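Local structure of flavin-dependent monooxygenase, oxygenase subunit HsaA (3AFF) at residues D17-L20 against P21-R24; R24-A27 against Q28-D32; K42-D46 against V47-T51; F99-R102 against A103-E106. The protein probably catalyses the FMNH2- and oxygen-dependent ortho-hydroxylation of the phenolic secosteroid 3-HSA to the catechol 3,4-DHSA during cholesterol catabolism. All coordinates share one frame; numbering follows the deposited sequence.

How the contacts relate
All four contacts are local ones in the N-terminal acyl-CoA dehydrogenase-like region. Contacts 1 and 2 follow each other along helix 9-33, share Arg24 and have centres about 12 Å apart. Contact 3, at the end of helix 38-47, lies against contact 1, where Leu19 CD1 meets Ala43 CB at 3.9 Å; its centre is about 19 Å from that of contact 2. Contact 4 begins helix 101-108 and stands apart, its nearest atoms about 12 Å from contact 3. None includes a residue of the probable FMN site, but side chains come near it: Thr30 about 9 Å and Phe49 about 10 Å from that of Trp84, and Phe99 about 7 Å from that of Tyr120.

Contact 1 (D17-L20 against P21-R24); sequences DNLL and PEIR
Leu19 and Ile23 meet one turn apart on the buried side of helix 9-33, with CB of Leu19 3.8 Å from CD1 of Ile23. The ethyl arm of Ile23 does the touching: CG1 stands beside the backbone N, opposite the carbonyl carbon (chi1 -67°), which sends CD1 back along the helix to within 3.6 Å of Leu19 O. The two side chains meet at a slant, and CD2 of Leu19 reaches the other way, to 3.8 Å from OE1 of Glu22, whose extended chain reaches back toward the leucine. The ring of Pro21 sits close on Leu20 as a consequence of the peptide bond between them, CD of the proline 3.6 Å from CB of the leucine.

Pro21 has no amide hydrogen to give to the preceding turn, and the helix is kinked here. The N-H of Glu22 turns to a water, which in turn donates to Asn18 O at 2.6 Å. Regular helical bonding resumes at Ile23, whose N donates to Leu19 O, and continues with Arg24 N to Leu20 O at 2.8 Å with an N-H...O angle of 170°. Beyond the segments, Leu20 and Ile23 pack on Leu75 of helix 65-76 and on Val78, while Asp17 forms a salt bridge with Arg74.

The helix is thus two-sided. Its apolar face joins the N-terminal helical bundle of an acyl-CoA dehydrogenase-like fold, and on the exposed side a water bridges the break introduced by proline, giving the Asn18 carbonyl and the Glu22 amide a shared partner.

Contact 2 (R24-A27 against Q28-D32); sequences RDRA and QATED
The backbone of helix 9-33 kinks at Gln28 and Ala29, then recovers as Thr30 N donates to Arg26 O at 2.8 Å and Glu31 N to Ala27 O in a nearly straight bond of 174°. At the kink, two waters take up the amides of Gln28 and Ala29, one each, and both pass them on by donating to Asp25 O. One carbonyl therefore serves two successive amides through separate waters.

Thr30 faces back over the preceding turn. Its OG1 is beside the backbone N (chi1 -67°), which brings the hydroxyl to 3.4 Å from Arg26 O, at best a weak bond whose proton is not settled. Ala29 CB touches the same carbonyl oxygen at 3.2 Å, and CG of Glu31 lies 3.8 Å from Ala27 O. Gln28 is bent at chi2 (69°), turning its amide along the helix toward Asp32. NE2 donates to Asp32 OD1 at 3.0 Å; the acceptor lies close to the plane of the amide, although the bond reaches the carboxylate from above its own plane.

The other end of that amide, OE1, accepts from Arg357, and the buried carboxylate of Glu31 forms salt bridges with Arg357 and Arg360 of helix 354-370. Thr30 meanwhile packs on Leu36 and Pro37 in the turn to the next helix. Chemically, the two arginines should offset the cost of burying Glu31 and favour its charged form, tying the end of this N-terminal helix to the C-terminal helical domain.

Contact 3 (K42-D46 against V47-T51); sequences KALDD and VGFFT
The first torsions of Leu44 and Phe49 (170° for the latter) set their side chains next to each other, pointing the same way, with CD2 of Leu44 3.8 Å from CB of Phe49. Phe50 takes the other course: with CG opposite its carbonyl carbon (chi1 -59°), the ring folds back on the last helical turn. Its CE2 comes 3.9 Å from CB of Leu44, and Asp45 CA stands at the ring edge, near its plane and 3.8 Å from CD2. The two phenylalanines also meet, CD2 of Phe49 lying over one face of the Phe50 ring, offset toward the rim.

This ring cluster follows the end of helix 38-47, closed by a Schellman motif. Gly48 has positive phi (96°), readily taken by glycine at this position, and its N-H points back to Asp45 O and, weakly, to Leu44 O. The amide of Phe49 gives Leu44 O its stronger bond, at 2.9 Å. After the turn, Thr51 OG1 donates to Gly48 O at 2.6 Å, in the carbonyl plane on a lone pair. On the outer side, Lys42 NZ forms a salt bridge with Asp46 OD2, which accepts through its syn lone pair.

Phe49 packs on Ile16 and on Ala71 and Leu75 of helix 65-76, while Phe50 makes a cation-pi contact with Arg115. In chemical terms, the last-turn carbonyls of Ala43, Leu44 and Asp45 are met by the amides of 47-49, and the Schellman turn puts Phe49 and Phe50 right after the helix end, where their torsions lay the buried rings against Leu44, Asp45 and the neighbouring helices.

Contact 4 (F99-R102 against A103-E106); sequences FDQR and AQEE
The apolar contact at the helix start is between Phe99 and Ala103, whose CB atoms lie 3.9 Å apart; both also pack on Leu170 of strand 162-172, and the Phe99 ring meets those of Phe152 and His95.

Backbone hydrogen bonds start the helix. At the N-cap position of helix 101-108, Asp100 receives Gln104 N on its backbone O at 3.2 Å, along with a weak bond from Ala103 N; then Glu105 N donates to Gln101 O at 2.8 Å and Glu106 N to Arg102 O, which CG of Glu106 also approaches to 3.2 Å. This helix brings the acyl-CoA dehydrogenase-like helical region up against the beta domain.

Side-chain polar contacts fan out from this start. Gln104, with CG beside its backbone N (chi1 -69°) and an extended chain, carries NE2 back to Phe99 O at 3.0 Å, although that oxygen is less surely placed; its OE1 accepts from Trp58 and Asn224. Gln101 crosses it at about a right angle and is bonded through OE1 to Thr223 and through NE2 to Gln57. A water links Gln101 NE2, at 2.9 Å, to Glu105 OE1.

Glu106 forms a salt bridge through OE2 with Arg206 and a hydrogen bond through OE1 with His205.

Contact 1 (D17-L20 against P21-R24)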
loop_
_atom_site.group_PDB
_atom_site.type_symbol
_atom_site.label_atom_id
_atom_site.label_comp_id
_atom_site.label_asym_id
_atom_site.label_seq_id
_atom_site.Cartn_x
_atom_site.Cartn_y
_atom_site.Cartn_z
ATOM N N ASP A 17 -45.386 17.647 8.088
ATOM C CA ASP A 17 -45.683 16.667 7.080
ATOM C C ASP A 17 -46.944 16.990 6.269
ATOM O O ASP A 17 -46.933 16.925 5.042
ATOM C CB ASP A 17 -45.808 15.319 7.744
ATOM C CG ASP A 17 -44.528 14.529 7.681
ATOM O OD1 ASP A 17 -43.461 15.080 7.247
ATOM O OD2 ASP A 17 -44.589 13.333 8.050
ATOM N N ASN A 18 -48.030 17.380 6.941
ATOM C CA ASN A 18 -49.230 17.772 6.218
ATOM C C ASN A 18 -49.055 18.987 5.322
ATOM O O ASN A 18 -49.796 19.145 4.331
ATOM C CB ASN A 18 -50.396 17.955 7.163
ATOM C CG ASN A 18 -50.915 16.638 7.664
ATOM O OD1 ASN A 18 -51.059 16.410 8.887
ATOM N ND2 ASN A 18 -51.155 15.727 6.727
ATOM N N LEU A 19 -48.070 19.829 5.662
ATOM C CA LEU A 19 -47.751 20.997 4.881
ATOM C C LEU A 19 -46.937 20.715 3.596
ATOM O O LEU A 19 -46.929 21.530 2.684
ATOM C CB LEU A 19 -46.975 21.978 5.754
ATOM C CG LEU A 19 -47.634 22.791 6.873
ATOM C CD1 LEU A 19 -46.694 23.948 7.230
ATOM C CD2 LEU A 19 -48.970 23.337 6.454
ATOM N N LEU A 20 -46.242 19.586 3.514
ATOM C CA LEU A 20 -45.258 19.428 2.445
ATOM C C LEU A 20 -45.819 19.486 1.032
ATOM O O LEU A 20 -45.254 20.183 0.170
ATOM C CB LEU A 20 -44.329 18.211 2.662
ATOM C CG LEU A 20 -43.477 18.156 3.944
ATOM C CD1 LEU A 20 -42.529 17.002 3.877
ATOM C CD2 LEU A 20 -42.695 19.441 4.224
ATOM N N PRO A 21 -46.949 18.786 0.770
ATOM C CA PRO A 21 -47.522 18.893 -0.573
ATOM C C PRO A 21 -47.780 20.329 -1.070
ATOM O O PRO A 21 -47.428 20.620 -2.212
ATOM C CB PRO A 21 -48.816 18.081 -0.456
ATOM C CG PRO A 21 -48.502 17.059 0.563
ATOM C CD PRO A 21 -47.719 17.847 1.607
ATOM N N GLU A 22 -48.363 21.198 -0.226
ATOM C CA GLU A 22 -48.632 22.615 -0.534
ATOM C C GLU A 22 -47.357 23.422 -0.757
ATOM O O GLU A 22 -47.317 24.300 -1.611
ATOM C CB GLU A 22 -49.374 23.303 0.618
ATOM C CG GLU A 22 -50.920 23.094 0.715
ATOM C CD GLU A 22 -51.536 23.515 2.119
ATOM O OE1 GLU A 22 -50.800 23.580 3.158
ATOM O OE2 GLU A 22 -52.774 23.799 2.152
ATOM N N ILE A 23 -46.337 23.163 0.063
ATOM C CA ILE A 23 -45.059 23.850 -0.079
ATOM C C ILE A 23 -44.411 23.434 -1.375
ATOM O O ILE A 23 -43.945 24.282 -2.104
ATOM C CB ILE A 23 -44.126 23.728 1.191
ATOM C CG1 ILE A 23 -44.765 24.486 2.377
ATOM C CG2 ILE A 23 -42.710 24.323 0.916
ATOM C CD1 ILE A 23 -44.414 23.937 3.708
ATOM N N ARG A 24 -44.421 22.137 -1.678
ATOM C CA ARG A 24 -43.844 21.645 -2.951
ATOM C C ARG A 24 -44.456 22.331 -4.180
ATOM O O ARG A 24 -43.733 22.732 -5.097
ATOM C CB ARG A 24 -43.924 20.105 -3.065
ATOM C CG ARG A 24 -43.123 19.472 -4.264
ATOM C CD ARG A 24 -43.502 18.000 -4.530
ATOM N NE ARG A 24 -43.250 17.118 -3.373
ATOM C CZ ARG A 24 -44.175 16.405 -2.707
ATOM N NH1 ARG A 24 -43.814 15.673 -1.646
ATOM N NH2 ARG A 24 -45.466 16.405 -3.080
HETATM O O HOH W 1 -50.316 20.485 2.176
#

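Contact 2 (R24-A27 against Q28-D32)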
loop_
_atom_site.group_PDB
_atom_site.type_symbol
_atom_site.label_atom_id
_atom_site.label_comp_id
_atom_site.label_asym_id
_atom_site.label_seq_id
_atom_site.Cartn_x
_atom_site.Cartn_y
_atom_site.Cartn_z
ATOM N N ARG A 24 -44.421 22.137 -1.678
ATOM C CA ARG A 24 -43.844 21.645 -2.951
ATOM C C ARG A 24 -44.456 22.331 -4.180
ATOM O O ARG A 24 -43.733 22.732 -5.097
ATOM C CB ARG A 24 -43.924 20.105 -3.065
ATOM C CG ARG A 24 -43.123 19.472 -4.264
ATOM C CD ARG A 24 -43.502 18.000 -4.530
ATOM N NE ARG A 24 -43.250 17.118 -3.373
ATOM C CZ ARG A 24 -44.175 16.405 -2.707
ATOM N NH1 ARG A 24 -43.814 15.673 -1.646
ATOM N NH2 ARG A 24 -45.466 16.405 -3.080
ATOM N N ASP A 25 -45.778 22.509 -4.158
ATOM C CA ASP A 25 -46.506 23.042 -5.298
ATOM C C ASP A 25 -46.136 24.488 -5.558
ATOM O O ASP A 25 -45.983 24.888 -6.715
ATOM C CB ASP A 25 -48.036 22.920 -5.102
ATOM C CG ASP A 25 -48.534 21.467 -5.108
ATOM O OD1 ASP A 25 -49.706 21.259 -4.699
ATOM O OD2 ASP A 25 -47.787 20.541 -5.520
ATOM N N ARG A 26 -45.974 25.243 -4.465
ATOM C CA ARG A 26 -45.615 26.670 -4.450
ATOM C C ARG A 26 -44.134 26.949 -4.855
ATOM O O ARG A 26 -43.756 28.094 -5.105
ATOM C CB ARG A 26 -45.866 27.182 -3.027
ATOM C CG ARG A 26 -46.534 28.492 -2.894
ATOM C CD ARG A 26 -46.909 28.747 -1.469
ATOM N NE ARG A 26 -48.131 28.070 -1.055
ATOM C CZ ARG A 26 -48.393 27.630 0.180
ATOM N NH1 ARG A 26 -47.515 27.775 1.148
ATOM N NH2 ARG A 26 -49.539 27.018 0.450
ATOM N N ALA A 27 -43.305 25.903 -4.932
ATOM C CA ALA A 27 -41.838 26.056 -5.132
ATOM C C ALA A 27 -41.369 27.029 -6.233
ATOM O O ALA A 27 -40.452 27.810 -6.004
ATOM C CB ALA A 27 -41.166 24.687 -5.273
ATOM N N GLN A 28 -41.993 27.006 -7.409
ATOM C CA GLN A 28 -41.604 27.926 -8.481
ATOM C C GLN A 28 -42.101 29.327 -8.162
ATOM O O GLN A 28 -41.388 30.306 -8.424
ATOM C CB GLN A 28 -42.097 27.469 -9.874
ATOM C CG GLN A 28 -41.708 28.417 -11.042
ATOM C CD GLN A 28 -40.163 28.451 -11.397
ATOM O OE1 GLN A 28 -39.550 27.424 -11.772
ATOM N NE2 GLN A 28 -39.562 29.650 -11.312
ATOM N N ALA A 29 -43.297 29.420 -7.586
ATOM C CA ALA A 29 -43.879 30.690 -7.143
ATOM C C ALA A 29 -43.001 31.392 -6.095
ATOM O O ALA A 29 -42.870 32.631 -6.102
ATOM C CB ALA A 29 -45.304 30.457 -6.577
ATOM N N THR A 30 -42.418 30.586 -5.205
ATOM C CA THR A 30 -41.486 31.031 -4.149
ATOM C C THR A 30 -40.247 31.638 -4.780
ATOM O O THR A 30 -39.940 32.805 -4.494
ATOM C CB THR A 30 -41.176 29.913 -3.129
ATOM O OG1 THR A 30 -42.365 29.600 -2.378
ATOM C CG2 THR A 30 -40.051 30.296 -2.137
ATOM N N GLU A 31 -39.550 30.895 -5.644
ATOM C CA GLU A 31 -38.479 31.474 -6.463
ATOM C C GLU A 31 -38.848 32.779 -7.159
ATOM O O GLU A 31 -38.062 33.733 -7.162
ATOM C CB GLU A 31 -38.021 30.492 -7.529
ATOM C CG GLU A 31 -37.134 29.354 -7.033
ATOM C CD GLU A 31 -36.564 28.548 -8.210
ATOM O OE1 GLU A 31 -37.392 28.008 -8.998
ATOM O OE2 GLU A 31 -35.318 28.476 -8.362
ATOM N N ASP A 32 -40.038 32.831 -7.760
ATOM C CA ASP A 32 -40.483 34.030 -8.486
ATOM C C ASP A 32 -40.678 35.252 -7.591
ATOM O O ASP A 32 -40.364 36.382 -8.003
ATOM C CB ASP A 32 -41.775 33.725 -9.282
ATOM C CG ASP A 32 -41.534 32.763 -10.465
ATOM O OD1 ASP A 32 -40.343 32.478 -10.797
ATOM O OD2 ASP A 32 -42.545 32.283 -11.056
HETATM O O HOH W 2 -45.276 27.140 -7.892
HETATM O O HOH W 3 -43.836 24.693 -8.372
#

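Contact 3 (K42-D46 against V47-T51)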
loop_
_atom_site.group_PDB
_atom_site.type_symbol
_atom_site.label_atom_id
_atom_site.label_comp_id
_atom_site.label_asym_id
_atom_site.label_seq_id
_atom_site.Cartn_x
_atom_site.Cartn_y
_atom_site.Cartn_z
ATOM N N LYS A 42 -47.114 31.997 7.427
ATOM C CA LYS A 42 -48.292 31.869 8.307
ATOM C C LYS A 42 -48.568 30.397 8.635
ATOM O O LYS A 42 -48.816 30.046 9.787
ATOM C CB LYS A 42 -49.534 32.513 7.665
ATOM C CG LYS A 42 -50.683 32.760 8.665
ATOM C CD LYS A 42 -52.024 32.988 7.927
ATOM C CE LYS A 42 -53.202 33.076 8.940
ATOM N NZ LYS A 42 -53.722 31.670 9.226
ATOM N N ALA A 43 -48.534 29.536 7.609
ATOM C CA ALA A 43 -48.755 28.090 7.820
ATOM C C ALA A 43 -47.794 27.546 8.863
ATOM O O ALA A 43 -48.207 26.911 9.831
ATOM C CB ALA A 43 -48.587 27.321 6.504
ATOM N N LEU A 44 -46.505 27.791 8.650
ATOM C CA LEU A 44 -45.458 27.377 9.610
ATOM C C LEU A 44 -45.678 27.973 11.007
ATOM O O LEU A 44 -45.488 27.305 12.035
ATOM C CB LEU A 44 -44.060 27.804 9.103
ATOM C CG LEU A 44 -43.389 27.039 7.958
ATOM C CD1 LEU A 44 -42.190 27.849 7.442
ATOM C CD2 LEU A 44 -43.001 25.625 8.409
ATOM N N ASP A 45 -46.038 29.248 11.064
ATOM C CA ASP A 45 -46.315 29.817 12.359
ATOM C C ASP A 45 -47.508 29.076 13.042
ATOM O O ASP A 45 -47.419 28.650 14.196
ATOM C CB ASP A 45 -46.549 31.331 12.262
ATOM C CG ASP A 45 -46.715 31.974 13.659
ATOM O OD1 ASP A 45 -45.760 31.937 14.484
ATOM O OD2 ASP A 45 -47.834 32.425 13.952
ATOM N N ASP A 46 -48.615 28.933 12.301
ATOM C CA ASP A 46 -49.850 28.226 12.777
ATOM C C ASP A 46 -49.616 26.809 13.311
ATOM O O ASP A 46 -50.209 26.451 14.320
ATOM C CB ASP A 46 -50.881 28.086 11.646
ATOM C CG ASP A 46 -51.586 29.391 11.284
ATOM O OD1 ASP A 46 -51.507 30.400 12.035
ATOM O OD2 ASP A 46 -52.190 29.401 10.184
ATOM N N VAL A 47 -48.807 25.989 12.637
ATOM C CA VAL A 47 -48.554 24.599 13.125
ATOM C C VAL A 47 -47.530 24.585 14.262
ATOM O O VAL A 47 -47.258 23.536 14.881
ATOM C CB VAL A 47 -48.063 23.624 12.008
ATOM C CG1 VAL A 47 -49.083 23.573 10.853
ATOM C CG2 VAL A 47 -46.593 23.995 11.521
ATOM N N GLY A 48 -46.941 25.748 14.542
ATOM C CA GLY A 48 -46.070 25.862 15.697
ATOM C C GLY A 48 -44.575 25.699 15.405
ATOM O O GLY A 48 -43.792 25.525 16.325
ATOM N N PHE A 49 -44.181 25.777 14.137
ATOM C CA PHE A 49 -42.757 25.544 13.747
ATOM C C PHE A 49 -41.777 26.474 14.464
ATOM O O PHE A 49 -40.752 26.028 14.994
ATOM C CB PHE A 49 -42.545 25.636 12.229
ATOM C CG PHE A 49 -41.087 25.655 11.841
ATOM C CD1 PHE A 49 -40.366 24.451 11.753
ATOM C CD2 PHE A 49 -40.387 26.892 11.680
ATOM C CE1 PHE A 49 -38.971 24.469 11.419
ATOM C CE2 PHE A 49 -39.011 26.886 11.393
ATOM C CZ PHE A 49 -38.308 25.665 11.249
ATOM N N PHE A 50 -42.091 27.780 14.488
ATOM C CA PHE A 50 -41.189 28.769 15.139
ATOM C C PHE A 50 -41.086 28.628 16.644
ATOM O O PHE A 50 -40.076 29.062 17.259
ATOM C CB PHE A 50 -41.539 30.201 14.744
ATOM C CG PHE A 50 -41.450 30.431 13.284
ATOM C CD1 PHE A 50 -40.194 30.461 12.639
ATOM C CD2 PHE A 50 -42.587 30.531 12.537
ATOM C CE1 PHE A 50 -40.092 30.662 11.243
ATOM C CE2 PHE A 50 -42.508 30.728 11.155
ATOM C CZ PHE A 50 -41.266 30.791 10.507
ATOM N N THR A 51 -42.060 27.948 17.252
ATOM C CA THR A 51 -41.980 27.667 18.694
ATOM C C THR A 51 -41.004 26.580 19.125
ATOM O O THR A 51 -40.699 26.459 20.332
ATOM C CB THR A 51 -43.372 27.313 19.330
ATOM O OG1 THR A 51 -43.774 25.990 18.903
ATOM C CG2 THR A 51 -44.423 28.354 18.907
#

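Contact 4 (F99-R102 against A103-E106)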
loop_
_atom_site.group_PDB
_atom_site.type_symbol
_atom_site.label_atom_id
_atom_site.label_comp_id
_atom_site.label_asym_id
_atom_site.label_seq_id
_atom_site.Cartn_x
_atom_site.Cartn_y
_atom_site.Cartn_z
ATOM N N PHE A 99 -29.823 35.673 25.125
ATOM C CA PHE A 99 -29.777 37.137 25.439
ATOM C C PHE A 99 -30.340 37.404 26.856
ATOM O O PHE A 99 -31.095 36.596 27.425
ATOM C CB PHE A 99 -30.568 37.910 24.379
ATOM C CG PHE A 99 -29.705 38.320 23.196
ATOM C CD1 PHE A 99 -29.316 39.629 23.037
ATOM C CD2 PHE A 99 -29.241 37.355 22.296
ATOM C CE1 PHE A 99 -28.520 40.016 21.960
ATOM C CE2 PHE A 99 -28.413 37.716 21.194
ATOM C CZ PHE A 99 -28.039 39.034 21.041
ATOM N N ASP A 100 -30.001 38.533 27.455
ATOM C CA ASP A 100 -30.561 38.633 28.755
ATOM C C ASP A 100 -32.090 38.885 28.745
ATOM O O ASP A 100 -32.709 39.225 27.753
ATOM C CB ASP A 100 -29.672 39.423 29.707
ATOM C CG ASP A 100 -29.772 40.879 29.517
ATOM O OD1 ASP A 100 -30.821 41.302 29.024
ATOM O OD2 ASP A 100 -28.790 41.581 29.865
ATOM N N GLN A 101 -32.730 38.505 29.840
ATOM C CA GLN A 101 -34.192 38.491 29.927
ATOM C C GLN A 101 -34.801 39.815 29.420
ATOM O O GLN A 101 -35.844 39.833 28.746
ATOM C CB GLN A 101 -34.547 38.270 31.401
ATOM C CG GLN A 101 -36.051 38.183 31.712
ATOM C CD GLN A 101 -36.729 36.998 31.051
ATOM O OE1 GLN A 101 -36.082 35.971 30.816
ATOM N NE2 GLN A 101 -38.043 37.107 30.793
ATOM N N ARG A 102 -34.145 40.950 29.712
ATOM C CA ARG A 102 -34.717 42.236 29.214
ATOM C C ARG A 102 -34.822 42.327 27.675
ATOM O O ARG A 102 -35.773 42.911 27.144
ATOM C CB ARG A 102 -33.932 43.411 29.785
ATOM C CG ARG A 102 -34.531 44.768 29.470
ATOM C CD ARG A 102 -34.081 45.915 30.470
ATOM N NE ARG A 102 -32.628 46.049 30.651
ATOM C CZ ARG A 102 -32.010 45.680 31.776
ATOM N NH1 ARG A 102 -32.760 45.190 32.785
ATOM N NH2 ARG A 102 -30.672 45.784 31.879
ATOM N N ALA A 103 -33.831 41.765 26.960
ATOM C CA ALA A 103 -33.856 41.761 25.510
ATOM C C ALA A 103 -34.988 40.870 25.025
ATOM O O ALA A 103 -35.721 41.233 24.078
ATOM C CB ALA A 103 -32.518 41.260 24.968
ATOM N N GLN A 104 -35.094 39.674 25.626
ATOM C CA GLN A 104 -36.160 38.709 25.262
ATOM C C GLN A 104 -37.535 39.365 25.475
ATOM O O GLN A 104 -38.403 39.291 24.641
ATOM C CB GLN A 104 -36.045 37.463 26.143
ATOM C CG GLN A 104 -34.839 36.592 25.878
ATOM C CD GLN A 104 -34.810 35.437 26.845
ATOM O OE1 GLN A 104 -35.744 34.630 26.883
ATOM N NE2 GLN A 104 -33.757 35.332 27.618
ATOM N N GLU A 105 -37.679 40.050 26.613
ATOM C CA GLU A 105 -38.931 40.806 26.959
ATOM C C GLU A 105 -39.286 41.846 25.912
ATOM O O GLU A 105 -40.469 41.887 25.447
ATOM C CB GLU A 105 -38.835 41.399 28.381
ATOM C CG GLU A 105 -40.010 42.352 28.746
ATOM C CD GLU A 105 -41.319 41.576 29.030
ATOM O OE1 GLU A 105 -41.219 40.392 29.443
ATOM O OE2 GLU A 105 -42.425 42.164 28.882
ATOM N N GLU A 106 -38.276 42.600 25.431
ATOM C CA GLU A 106 -38.519 43.537 24.340
ATOM C C GLU A 106 -39.050 42.941 23.024
ATOM O O GLU A 106 -39.895 43.529 22.310
ATOM C CB GLU A 106 -37.281 44.428 24.085
ATOM C CG GLU A 106 -36.922 45.298 25.296
ATOM C CD GLU A 106 -35.619 46.056 25.145
ATOM O OE1 GLU A 106 -35.324 46.975 25.947
ATOM O OE2 GLU A 106 -34.900 45.776 24.203
HETATM O O HOH W 4 -39.872 39.323 31.305
#